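Putative surface-anchored fimbrial subunit (Corynebacterium diphtheriae, PDB 3HR6) probably forms the shaft of a surface-anchored pilus as its major pilin, built of tandem Ig-like modules stabilised by isopeptide and disulfide bonds. Local coordinates at residues A[313-318]-A[398-403]; A[42-47]-A[74-79]; A[206-211]-A[251-256]; A[157-162]-A[383-388]. All coordinates share one frame; numbering follows the deposited sequence.

In the fold
The four contacts are strung along an elongated chain. Contact 2 comes first, pairing strands 38-44 and 76-83 in the N-terminal pilin family region. Contact 3, with its centre about 42 Å away, pairs strands 206-209 and 251-259 in the Cna-B-like region. It is nested in the chain loop closed by contact 4, whose centre is about 25 Å from it. Contact 4 sets the calcium loop against a distant turn, apparently where two modules meet. Contact 1 joins the end of strand 302-315 to the loop after strand 391-398; its segments alternate with those of contact 4 along the chain, and its centre is about 84 Å from that of contact 2, suiting a modular rod.

Contact 1: residues A[313-318]-A[398-403]; sequences KSFDGN and ATASGY
Phe315 and Tyr403 both hold CG anti to the backbone carbonyl carbon (chi1 -70° and -77°), and this shared rotation brings their rings into a T-shaped pair with planes 78° apart. Phe315 supplies the edge: its CD1 stands over the middle of the Tyr403 face, 3.8 Å from Tyr403 CE1, and Phe315 CB lies 3.6 Å from Tyr403 OH. Phe315 CE1 also touches Ala400 CB at 3.5 Å, while Thr399 OG1 meets CE1 at the edge, near the ring plane. Each partner sits on a tight turn. A type I' turn, Phe315 to Asn318, ends strand 302-315, and a type II turn, Ala400 to Tyr403, follows strand 391-398. Just before the first turn, Lys313 NZ is joined covalently to the side chain of Asn432, an isopeptide bond tying strand 302-315 to its parallel neighbour 424-432, as in Cna-B-type modules. The linked nitrogen lies 3.5 Å above the plane of the Phe315 ring, toward its rim, and donates to Ser314 O at 3.1 Å. Asp316 OD2 slants toward Tyr403, 3.1 Å from CE1 of that ring, and is held weakly by Lys434 N; Tyr403 OH has a weak hydrogen bond with Arg324.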
loop_
_atom_site.group_PDB
_atom_site.type_symbol
_atom_site.label_atom_id
_atom_site.label_comp_id
_atom_site.label_asym_id
_atom_site.label_seq_id
_atom_site.Cartn_x
_atom_site.Cartn_y
_atom_site.Cartn_z
ATOM N N LYS A 313 -14.606 24.757 29.677
ATOM C CA LYS A 313 -14.451 25.122 31.092
ATOM C C LYS A 313 -15.267 26.350 31.418
ATOM O O LYS A 313 -15.347 27.297 30.630
ATOM C CB LYS A 313 -12.976 25.413 31.399
ATOM C CG LYS A 313 -12.662 25.604 32.883
ATOM C CD LYS A 313 -12.599 24.284 33.598
ATOM C CE LYS A 313 -12.157 24.446 35.039
ATOM N NZ LYS A 313 -13.005 25.264 35.933
ATOM N N SER A 314 -15.926 26.331 32.578
ATOM C CA SER A 314 -16.623 27.493 33.066
ATOM C C SER A 314 -16.191 27.687 34.527
ATOM O O SER A 314 -15.594 26.773 35.135
ATOM C CB SER A 314 -18.140 27.312 32.937
ATOM O OG SER A 314 -18.559 26.123 33.575
ATOM N N PHE A 315 -16.423 28.887 35.029
ATOM C CA PHE A 315 -16.154 29.245 36.415
ATOM C C PHE A 315 -17.438 29.795 37.014
ATOM O O PHE A 315 -17.972 30.828 36.609
ATOM C CB PHE A 315 -14.989 30.223 36.519
ATOM C CG PHE A 315 -13.674 29.610 36.179
ATOM C CD1 PHE A 315 -12.863 29.063 37.168
ATOM C CD2 PHE A 315 -13.245 29.539 34.867
ATOM C CE1 PHE A 315 -11.637 28.440 36.844
ATOM C CE2 PHE A 315 -12.035 28.975 34.553
ATOM C CZ PHE A 315 -11.223 28.401 35.531
ATOM N N ASP A 316 -17.951 29.058 37.994
ATOM C CA ASP A 316 -19.304 29.244 38.507
ATOM C C ASP A 316 -20.283 29.628 37.408
ATOM O O ASP A 316 -21.004 30.607 37.515
ATOM C CB ASP A 316 -19.332 30.225 39.690
ATOM C CG ASP A 316 -18.722 29.615 40.943
ATOM O OD1 ASP A 316 -19.244 28.591 41.441
ATOM O OD2 ASP A 316 -17.697 30.140 41.406
ATOM N N GLY A 317 -20.274 28.846 36.334
ATOM C CA GLY A 317 -21.277 28.989 35.285
ATOM C C GLY A 317 -20.930 30.010 34.219
ATOM O O GLY A 317 -21.640 30.109 33.220
ATOM N N ASN A 318 -19.830 30.748 34.400
ATOM C CA ASN A 318 -19.484 31.795 33.451
ATOM C C ASN A 318 -18.301 31.446 32.577
ATOM O O ASN A 318 -17.424 30.674 32.948
ATOM C CB ASN A 318 -19.198 33.101 34.181
ATOM C CG ASN A 318 -20.449 33.783 34.670
ATOM O OD1 ASN A 318 -20.681 33.864 35.866
ATOM N ND2 ASN A 318 -21.255 34.270 33.756
ATOM N N ALA A 398 -4.240 22.796 38.017
ATOM C CA ALA A 398 -4.296 24.177 38.445
ATOM C C ALA A 398 -5.654 24.744 38.074
ATOM O O ALA A 398 -6.334 24.246 37.160
ATOM C CB ALA A 398 -3.158 24.981 37.830
ATOM N N THR A 399 -6.063 25.743 38.838
ATOM C CA THR A 399 -7.293 26.441 38.563
ATOM C C THR A 399 -7.133 27.932 38.856
ATOM O O THR A 399 -6.021 28.415 39.016
ATOM C CB THR A 399 -8.410 25.785 39.356
ATOM O OG1 THR A 399 -9.680 26.272 38.905
ATOM C CG2 THR A 399 -8.207 26.027 40.867
ATOM N N ALA A 400 -8.237 28.665 38.861
ATOM C CA ALA A 400 -8.194 30.107 39.023
ATOM C C ALA A 400 -8.091 30.467 40.504
ATOM O O ALA A 400 -8.376 29.638 41.359
ATOM C CB ALA A 400 -9.418 30.727 38.402
ATOM N N SER A 401 -7.686 31.708 40.783
ATOM C CA SER A 401 -7.630 32.249 42.163
ATOM C C SER A 401 -8.946 32.048 42.892
ATOM O O SER A 401 -9.988 32.522 42.429
ATOM C CB SER A 401 -7.344 33.754 42.141
ATOM O OG SER A 401 -5.958 33.980 41.998
ATOM N N GLY A 402 -8.900 31.403 44.056
ATOM C CA GLY A 402 -10.086 31.274 44.890
ATOM C C GLY A 402 -11.073 30.179 44.530
ATOM O O GLY A 402 -12.139 30.071 45.151
ATOM N N TYR A 403 -10.708 29.353 43.542
ATOM C CA TYR A 403 -11.479 28.188 43.138
ATOM C C TYR A 403 -10.864 26.927 43.740
ATOM O O TYR A 403 -9.676 26.915 44.068
ATOM C CB TYR A 403 -11.532 28.077 41.596
ATOM C CG TYR A 403 -12.516 29.076 41.040
ATOM C CD1 TYR A 403 -13.834 28.718 40.820
ATOM C CD2 TYR A 403 -12.148 30.376 40.825
ATOM C CE1 TYR A 403 -14.774 29.656 40.373
ATOM C CE2 TYR A 403 -13.070 31.319 40.371
ATOM C CZ TYR A 403 -14.381 30.952 40.155
ATOM O OH TYR A 403 -15.285 31.902 39.686
#

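Contact 2: residues A[42-47]-A[74-79]; sequences YRVNEI and DKVTKV
Arg43 and Thr77 face each other as an antiparallel hydrogen-bonded pair between strands 38-44 and 76-83. Arg43 N donates to Thr77 O at 2.7 Å, and Thr77 N returns the bond to Arg43 O at 2.9 Å. Each of these carbonyls also receives a CA-H: Tyr42 CA reaches Thr77 O at 3.3 Å, and Val76 CA reaches Arg43 O at 3.2 Å. Where strand 38-44 gives way to loop, Asn45 N still bonds Lys75 O at 2.9 Å, prolonging the ladder by one rung. Backbone groups of Tyr42 and Val44 are taken up by Leu100 and Leu98 of strand 97-103, along the other edge of the same strand. The Arg43 guanidinium has Val79 CG2 over one face, while its NH2 bonds the hydroxyl of Tyr99. On the Tyr42 side of the sheet the contact is apolar. The Tyr42 ring swings to the side of its own backbone N (chi1 -64°) and leans across the opposite strand, putting CD1 3.6 Å from Val76 CG2 and CE1 3.6 Å from Lys78 CB. The clear hydrogen bonds between the segments all join backbone atoms, consistent with main-chain pairing setting the register.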
loop_
_atom_site.group_PDB
_atom_site.type_symbol
_atom_site.label_atom_id
_atom_site.label_comp_id
_atom_site.label_asym_id
_atom_site.label_seq_id
_atom_site.Cartn_x
_atom_site.Cartn_y
_atom_site.Cartn_z
ATOM N N TYR A 42 0.995 -6.619 -31.810
ATOM C CA TYR A 42 1.829 -5.998 -32.837
ATOM C C TYR A 42 1.916 -6.885 -34.062
ATOM O O TYR A 42 1.969 -8.126 -33.939
ATOM C CB TYR A 42 3.263 -5.833 -32.333
ATOM C CG TYR A 42 3.413 -4.895 -31.154
ATOM C CD1 TYR A 42 3.625 -3.535 -31.373
ATOM C CD2 TYR A 42 3.372 -5.354 -29.846
ATOM C CE1 TYR A 42 3.772 -2.663 -30.338
ATOM C CE2 TYR A 42 3.535 -4.492 -28.785
ATOM C CZ TYR A 42 3.717 -3.125 -29.048
ATOM O OH TYR A 42 3.878 -2.224 -28.040
ATOM N N ARG A 43 1.994 -6.261 -35.234
ATOM C CA ARG A 43 2.316 -6.972 -36.480
ATOM C C ARG A 43 3.833 -6.980 -36.684
ATOM O O ARG A 43 4.486 -5.964 -36.466
ATOM C CB ARG A 43 1.645 -6.314 -37.680
ATOM C CG ARG A 43 1.970 -7.007 -39.022
ATOM C CD ARG A 43 1.026 -6.594 -40.142
ATOM N NE ARG A 43 -0.367 -6.671 -39.699
ATOM C CZ ARG A 43 -1.174 -5.631 -39.451
ATOM N NH1 ARG A 43 -0.767 -4.370 -39.616
ATOM N NH2 ARG A 43 -2.419 -5.865 -39.027
ATOM N N VAL A 44 4.392 -8.131 -37.044
ATOM C CA VAL A 44 5.818 -8.206 -37.362
ATOM C C VAL A 44 6.031 -7.687 -38.776
ATOM O O VAL A 44 5.533 -8.259 -39.750
ATOM C CB VAL A 44 6.382 -9.610 -37.192
ATOM C CG1 VAL A 44 7.873 -9.640 -37.508
ATOM C CG2 VAL A 44 6.149 -10.079 -35.770
ATOM N N ASN A 45 6.768 -6.586 -38.880
ATOM C CA ASN A 45 6.981 -5.957 -40.176
ATOM C C ASN A 45 7.744 -6.851 -41.131
ATOM O O ASN A 45 8.679 -7.553 -40.735
ATOM C CB ASN A 45 7.714 -4.620 -40.014
ATOM C CG ASN A 45 6.905 -3.612 -39.253
ATOM O OD1 ASN A 45 7.401 -2.537 -38.902
ATOM N ND2 ASN A 45 5.652 -3.944 -38.981
ATOM N N GLU A 46 7.312 -6.823 -42.389
ATOM C CA GLU A 46 8.047 -7.429 -43.495
ATOM C C GLU A 46 8.315 -8.902 -43.298
ATOM O O GLU A 46 9.434 -9.372 -43.510
ATOM C CB GLU A 46 9.373 -6.710 -43.693
ATOM C CG GLU A 46 9.286 -5.214 -43.577
ATOM C CD GLU A 46 10.543 -4.564 -44.064
ATOM O OE1 GLU A 46 11.307 -4.037 -43.225
ATOM O OE2 GLU A 46 10.776 -4.607 -45.284
ATOM N N ILE A 47 7.284 -9.620 -42.877
ATOM C CA ILE A 47 7.293 -11.066 -42.870
ATOM C C ILE A 47 6.018 -11.480 -43.578
ATOM O O ILE A 47 4.913 -11.157 -43.119
ATOM C CB ILE A 47 7.284 -11.646 -41.453
ATOM C CG1 ILE A 47 8.542 -11.238 -40.671
ATOM C CG2 ILE A 47 7.189 -13.151 -41.511
ATOM C CD1 ILE A 47 9.798 -11.957 -41.127
ATOM N N ASP A 74 11.595 -1.087 -33.845
ATOM C CA ASP A 74 10.973 -0.597 -35.079
ATOM C C ASP A 74 10.614 -1.717 -36.050
ATOM O O ASP A 74 10.095 -1.463 -37.141
ATOM C CB ASP A 74 11.865 0.452 -35.771
ATOM C CG ASP A 74 13.294 -0.033 -36.027
ATOM O OD1 ASP A 74 13.603 -1.235 -35.892
ATOM O OD2 ASP A 74 14.138 0.818 -36.392
ATOM N N LYS A 75 10.903 -2.950 -35.647
ATOM C CA LYS A 75 10.615 -4.126 -36.442
ATOM C C LYS A 75 9.144 -4.578 -36.369
ATOM O O LYS A 75 8.744 -5.485 -37.099
ATOM C CB LYS A 75 11.539 -5.261 -35.999
ATOM C CG LYS A 75 13.012 -4.882 -36.026
ATOM C CD LYS A 75 13.910 -6.043 -36.447
ATOM C CE LYS A 75 15.228 -5.529 -37.010
ATOM N NZ LYS A 75 16.253 -6.600 -37.160
ATOM N N VAL A 76 8.354 -3.964 -35.492
ATOM C CA VAL A 76 6.931 -4.287 -35.358
ATOM C C VAL A 76 6.082 -3.007 -35.439
ATOM O O VAL A 76 6.582 -1.906 -35.195
ATOM C CB VAL A 76 6.647 -5.040 -34.029
ATOM C CG1 VAL A 76 7.551 -6.273 -33.915
ATOM C CG2 VAL A 76 6.850 -4.123 -32.831
ATOM N N THR A 77 4.799 -3.178 -35.762
ATOM C CA THR A 77 3.800 -2.107 -35.760
ATOM C C THR A 77 2.624 -2.488 -34.862
ATOM O O THR A 77 2.024 -3.553 -35.050
ATOM C CB THR A 77 3.261 -1.875 -37.191
ATOM O OG1 THR A 77 4.357 -1.758 -38.110
ATOM C CG2 THR A 77 2.387 -0.631 -37.258
ATOM N N LYS A 78 2.297 -1.618 -33.902
ATOM C CA LYS A 78 1.168 -1.830 -32.977
ATOM C C LYS A 78 -0.149 -1.888 -33.747
ATOM O O LYS A 78 -0.355 -1.113 -34.683
ATOM C CB LYS A 78 1.102 -0.740 -31.887
ATOM C CG LYS A 78 -0.066 -0.922 -30.904
ATOM C CD LYS A 78 -0.066 0.059 -29.743
ATOM C CE LYS A 78 -1.488 0.182 -29.179
ATOM N NZ LYS A 78 -1.637 0.934 -27.903
ATOM N N VAL A 79 -1.007 -2.841 -33.368
ATOM C CA VAL A 79 -2.340 -2.983 -33.937
ATOM C C VAL A 79 -3.383 -2.491 -32.952
ATOM O O VAL A 79 -4.218 -1.654 -33.280
ATOM C CB VAL A 79 -2.682 -4.454 -34.264
ATOM C CG1 VAL A 79 -4.096 -4.526 -34.795
ATOM C CG2 VAL A 79 -1.695 -5.064 -35.265
HETATM O O HOH W 1 10.909 -2.956 -40.041
#

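Contact 3: residues A[206-211]-A[251-256]; sequences TVTLGG and ELVVEF
Thr206 and Glu255, like Thr208 and Val253, form antiparallel hydrogen-bonded pairs in which each backbone N meets the carbonyl across from it. Thr208 N donates to Val253 O at 2.9 Å and Val253 N to Thr208 O at 2.8 Å; Gly210 N adds a fifth bond, to Glu251 O. CA-H contacts supplement this ladder, Val254 CA reaching Thr206 O at 3.2 Å. On the threonine side, both OG1 atoms sit between their own N and carbonyl carbon (chi1 65° and 67°), turned toward the partner strand: Thr206 OG1 comes 3.4 Å from Glu255 CB, and Thr208 OG1 3.5 Å from Val253 CB. One water joins Thr206 OG1 to Val253 O, a second joins it to Glu255 OE1, and a third ties Thr208 OG1 to Glu251 O and Gly211 N. The side of Val207 and Leu209 is hydrocarbon, with Val207 CG1 3.8 Å from Leu252 CD1 and Leu209 CD1 4.2 Å from Leu252 CB. Val207 packs on Val234 and Leu252 on Leu236 of strand 229-236, Leu252 also on Phe187 and Val189 of strand 187-192, as in an Ig-like sandwich. Strand 166-174 pairs along the other edge of strand 251-259, its Lys174 salt-bridged to Glu251.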
loop_
_atom_site.group_PDB
_atom_site.type_symbol
_atom_site.label_atom_id
_atom_site.label_comp_id
_atom_site.label_asym_id
_atom_site.label_seq_id
_atom_site.Cartn_x
_atom_site.Cartn_y
_atom_site.Cartn_z
ATOM N N THR A 206 14.429 -0.687 6.850
ATOM C CA THR A 206 15.102 -1.957 6.742
ATOM C C THR A 206 14.419 -2.841 5.711
ATOM O O THR A 206 13.200 -2.770 5.491
ATOM C CB THR A 206 15.148 -2.700 8.097
ATOM O OG1 THR A 206 13.809 -3.024 8.493
ATOM C CG2 THR A 206 15.870 -1.806 9.180
ATOM N N VAL A 207 15.244 -3.678 5.107
ATOM C CA VAL A 207 14.797 -4.559 4.065
ATOM C C VAL A 207 15.465 -5.899 4.312
ATOM O O VAL A 207 16.724 -6.008 4.421
ATOM C CB VAL A 207 15.142 -4.052 2.659
ATOM C CG1 VAL A 207 14.582 -4.990 1.591
ATOM C CG2 VAL A 207 14.674 -2.622 2.408
ATOM N N THR A 208 14.622 -6.929 4.389
ATOM C CA THR A 208 15.103 -8.291 4.531
ATOM C C THR A 208 14.409 -9.206 3.513
ATOM O O THR A 208 13.268 -8.971 3.130
ATOM C CB THR A 208 14.840 -8.840 5.936
ATOM O OG1 THR A 208 13.437 -8.978 6.155
ATOM C CG2 THR A 208 15.393 -7.893 7.014
ATOM N N LEU A 209 15.121 -10.216 3.058
ATOM C CA LEU A 209 14.579 -11.264 2.191
ATOM C C LEU A 209 14.816 -12.600 2.876
ATOM O O LEU A 209 15.941 -12.967 3.118
ATOM C CB LEU A 209 15.277 -11.249 0.837
ATOM C CG LEU A 209 14.822 -12.248 -0.234
ATOM C CD1 LEU A 209 13.316 -12.089 -0.513
ATOM C CD2 LEU A 209 15.631 -12.116 -1.492
ATOM N N GLY A 210 13.749 -13.320 3.209
ATOM C CA GLY A 210 13.931 -14.624 3.865
ATOM C C GLY A 210 14.577 -14.439 5.232
ATOM O O GLY A 210 15.318 -15.325 5.697
ATOM N N GLY A 211 14.271 -13.304 5.855
ATOM C CA GLY A 211 14.828 -12.886 7.118
ATOM C C GLY A 211 16.312 -12.525 7.062
ATOM O O GLY A 211 16.902 -12.279 8.097
ATOM N N GLU A 251 9.563 -14.143 2.132
ATOM C CA GLU A 251 9.014 -12.800 2.262
ATOM C C GLU A 251 10.122 -11.785 2.162
ATOM O O GLU A 251 11.203 -11.975 2.718
ATOM C CB GLU A 251 8.258 -12.599 3.555
ATOM C CG GLU A 251 7.028 -13.457 3.582
ATOM C CD GLU A 251 6.206 -13.308 4.822
ATOM O OE1 GLU A 251 6.610 -12.621 5.799
ATOM O OE2 GLU A 251 5.134 -13.936 4.791
ATOM N N LEU A 252 9.843 -10.759 1.384
ATOM C CA LEU A 252 10.583 -9.537 1.388
ATOM C C LEU A 252 9.898 -8.630 2.388
ATOM O O LEU A 252 8.743 -8.278 2.163
ATOM C CB LEU A 252 10.533 -8.935 -0.023
ATOM C CG LEU A 252 11.268 -7.613 -0.176
ATOM C CD1 LEU A 252 12.744 -7.835 -0.109
ATOM C CD2 LEU A 252 10.860 -6.900 -1.521
ATOM N N VAL A 253 10.578 -8.201 3.450
ATOM C CA VAL A 253 9.961 -7.406 4.499
ATOM C C VAL A 253 10.628 -6.051 4.544
ATOM O O VAL A 253 11.833 -6.003 4.616
ATOM C CB VAL A 253 10.068 -8.085 5.876
ATOM C CG1 VAL A 253 9.434 -7.172 6.959
ATOM C CG2 VAL A 253 9.385 -9.496 5.822
ATOM N N VAL A 254 9.841 -5.003 4.357
ATOM C CA VAL A 254 10.255 -3.625 4.453
ATOM C C VAL A 254 9.663 -3.102 5.738
ATOM O O VAL A 254 8.433 -3.218 5.972
ATOM C CB VAL A 254 9.741 -2.811 3.257
ATOM C CG1 VAL A 254 10.072 -1.296 3.396
ATOM C CG2 VAL A 254 10.307 -3.416 1.969
ATOM N N GLU A 255 10.515 -2.533 6.590
ATOM C CA GLU A 255 10.046 -1.814 7.760
ATOM C C GLU A 255 10.555 -0.414 7.770
ATOM O O GLU A 255 11.640 -0.151 7.306
ATOM C CB GLU A 255 10.471 -2.496 9.048
ATOM C CG GLU A 255 9.769 -3.811 9.238
ATOM C CD GLU A 255 10.056 -4.406 10.616
ATOM O OE1 GLU A 255 11.160 -4.188 11.170
ATOM O OE2 GLU A 255 9.148 -5.069 11.151
ATOM N N PHE A 256 9.735 0.504 8.269
ATOM C CA PHE A 256 10.175 1.874 8.443
ATOM C C PHE A 256 9.384 2.584 9.527
ATOM O O PHE A 256 8.273 2.179 9.872
ATOM C CB PHE A 256 10.079 2.622 7.100
ATOM C CG PHE A 256 8.685 2.802 6.577
ATOM C CD1 PHE A 256 7.974 3.964 6.789
ATOM C CD2 PHE A 256 8.077 1.778 5.825
ATOM C CE1 PHE A 256 6.671 4.097 6.272
ATOM C CE2 PHE A 256 6.772 1.908 5.328
ATOM C CZ PHE A 256 6.094 3.078 5.529
HETATM O O HOH W 2 12.792 -5.318 7.363
HETATM O O HOH W 3 13.296 -2.606 11.156
HETATM O O HOH W 4 12.326 -11.240 5.246
#

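Contact 4: residues A[157-162]-A[383-388]; sequences TQPGFS and DAWAGK. With CA (calcium ion), chain B.
This is a loop-to-loop packing contact without direct hydrogen bonds, in which Pro159 of the calcium-binding loop, between strands 148-152 and 166-174, lies against Trp385 in the turn after strand 378-383. Pro159 presents its ring over one face of the indole. Its CB stands 3.8 Å from the centroid of the Trp385 six-membered ring and 15° off the normal, a CH-pi contact, while Pro159 CG meets Trp385 CZ3 at 3.6 Å. A chi1 of -60° turns the indole back toward Pro159, and NE1 is held by His368 O. Gly160 CA lies 3.9 Å from Ala384 CB, a closeness that suits a residue without a side chain. The loop wraps a calcium ion: Gln158 O binds it at 2.4 Å and Gly160 O at 2.3 Å, with two waters, both carboxylate oxygens of Asp153, Asp155 O and Glu165 OE1 completing eight coordinating oxygens. The proline thus lies between two metal-binding carbonyls, so the ion probably helps to hold the shape of the loop that meets Trp385. On the tryptophan side, an Asx turn shapes the chain, with Trp385 N donating to Asp383 OD1 at 2.9 Å from above the carboxylate plane. Between the two loops a further water donates to Ala384 O at 2.8 Å and accepts weakly from Gly160 N. Gln158 CG comes near Trp385 CH2 at an oblique angle, while its OE1 accepts from Ser347 N.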
loop_
_atom_site.group_PDB
_atom_site.type_symbol
_atom_site.label_atom_id
_atom_site.label_comp_id
_atom_site.label_asym_id
_atom_site.label_seq_id
_atom_site.Cartn_x
_atom_site.Cartn_y
_atom_site.Cartn_z
ATOM N N THR A 157 7.279 3.865 25.518
ATOM C CA THR A 157 7.217 4.845 26.595
ATOM C C THR A 157 5.813 5.403 26.747
ATOM O O THR A 157 5.335 5.588 27.844
ATOM C CB THR A 157 8.184 5.951 26.353
ATOM O OG1 THR A 157 9.499 5.360 26.216
ATOM C CG2 THR A 157 8.202 6.886 27.557
ATOM N N GLN A 158 5.169 5.667 25.633
ATOM C CA GLN A 158 3.740 6.005 25.648
ATOM C C GLN A 158 2.989 5.080 24.694
ATOM O O GLN A 158 3.398 4.898 23.557
ATOM C CB GLN A 158 3.525 7.459 25.247
ATOM C CG GLN A 158 2.028 7.858 25.204
ATOM C CD GLN A 158 1.851 9.367 25.080
ATOM O OE1 GLN A 158 2.065 10.103 26.062
ATOM N NE2 GLN A 158 1.422 9.833 23.907
ATOM N N PRO A 159 1.863 4.533 25.128
ATOM C CA PRO A 159 1.163 3.641 24.201
ATOM C C PRO A 159 0.798 4.299 22.887
ATOM O O PRO A 159 0.372 5.444 22.848
ATOM C CB PRO A 159 -0.107 3.292 24.969
ATOM C CG PRO A 159 0.333 3.384 26.379
ATOM C CD PRO A 159 1.315 4.479 26.483
ATOM N N GLY A 160 0.894 3.523 21.810
ATOM C CA GLY A 160 0.488 4.007 20.523
ATOM C C GLY A 160 1.430 4.981 19.896
ATOM O O GLY A 160 2.607 5.168 20.356
ATOM N N PHE A 161 0.902 5.670 18.875
ATOM C CA PHE A 161 1.662 6.673 18.134
ATOM C C PHE A 161 0.778 7.877 17.917
ATOM O O PHE A 161 0.430 8.266 16.807
ATOM C CB PHE A 161 2.267 6.143 16.818
ATOM C CG PHE A 161 1.467 5.059 16.143
ATOM C CD1 PHE A 161 0.465 5.367 15.226
ATOM C CD2 PHE A 161 1.752 3.719 16.388
ATOM C CE1 PHE A 161 -0.242 4.366 14.604
ATOM C CE2 PHE A 161 1.042 2.739 15.739
ATOM C CZ PHE A 161 0.016 3.069 14.884
ATOM N N SER A 162 0.434 8.510 19.035
ATOM C CA SER A 162 -0.280 9.775 18.986
ATOM C C SER A 162 0.612 10.834 18.281
ATOM O O SER A 162 1.856 10.676 18.138
ATOM C CB SER A 162 -0.586 10.214 20.409
ATOM O OG SER A 162 -1.649 9.496 20.990
ATOM N N ASP A 383 -6.711 -2.020 20.413
ATOM C CA ASP A 383 -6.668 -0.813 21.264
ATOM C C ASP A 383 -5.258 -0.582 21.748
ATOM O O ASP A 383 -4.660 -1.456 22.413
ATOM C CB ASP A 383 -7.669 -1.058 22.413
ATOM C CG ASP A 383 -7.736 0.062 23.431
ATOM O OD1 ASP A 383 -7.000 1.037 23.357
ATOM O OD2 ASP A 383 -8.616 -0.053 24.333
ATOM N N ALA A 384 -4.685 0.542 21.339
ATOM C CA ALA A 384 -3.295 0.872 21.635
ATOM C C ALA A 384 -3.084 1.013 23.153
ATOM O O ALA A 384 -1.967 0.869 23.652
ATOM C CB ALA A 384 -2.879 2.132 20.900
ATOM N N TRP A 385 -4.165 1.267 23.869
ATOM C CA TRP A 385 -4.134 1.504 25.323
ATOM C C TRP A 385 -4.587 0.293 26.137
ATOM O O TRP A 385 -4.773 0.379 27.357
ATOM C CB TRP A 385 -5.024 2.724 25.643
ATOM C CG TRP A 385 -4.568 3.913 24.963
ATOM C CD1 TRP A 385 -4.904 4.351 23.686
ATOM C CD2 TRP A 385 -3.608 4.840 25.459
ATOM N NE1 TRP A 385 -4.215 5.483 23.391
ATOM C CE2 TRP A 385 -3.435 5.830 24.469
ATOM C CE3 TRP A 385 -2.912 4.969 26.680
ATOM C CZ2 TRP A 385 -2.591 6.895 24.636
ATOM C CZ3 TRP A 385 -2.078 6.028 26.838
ATOM C CH2 TRP A 385 -1.904 6.984 25.829
ATOM N N ALA A 386 -4.793 -0.829 25.460
ATOM C CA ALA A 386 -5.164 -2.069 26.127
ATOM C C ALA A 386 -4.187 -2.314 27.245
ATOM O O ALA A 386 -2.988 -2.103 27.084
ATOM C CB ALA A 386 -5.138 -3.244 25.133
ATOM N N GLY A 387 -4.678 -2.751 28.365
ATOM C CA GLY A 387 -3.773 -2.975 29.495
ATOM C C GLY A 387 -3.284 -1.758 30.282
ATOM O O GLY A 387 -2.560 -1.920 31.253
ATOM N N LYS A 388 -3.683 -0.541 29.898
ATOM C CA LYS A 388 -3.441 0.620 30.750
ATOM C C LYS A 388 -4.795 1.173 31.147
ATOM O O LYS A 388 -5.322 2.079 30.531
ATOM C CB LYS A 388 -2.644 1.706 30.031
ATOM C CG LYS A 388 -1.218 1.303 29.625
ATOM C CD LYS A 388 -0.367 0.933 30.812
ATOM C CE LYS A 388 1.084 0.671 30.369
ATOM N NZ LYS A 388 1.991 0.443 31.507
HETATM CA CA CA B . 4.606 4.903 21.492
HETATM O O HOH W 5 6.238 6.182 23.080
HETATM O O HOH W 6 0.248 0.486 21.974
HETATM O O HOH W 7 6.068 5.836 19.508
#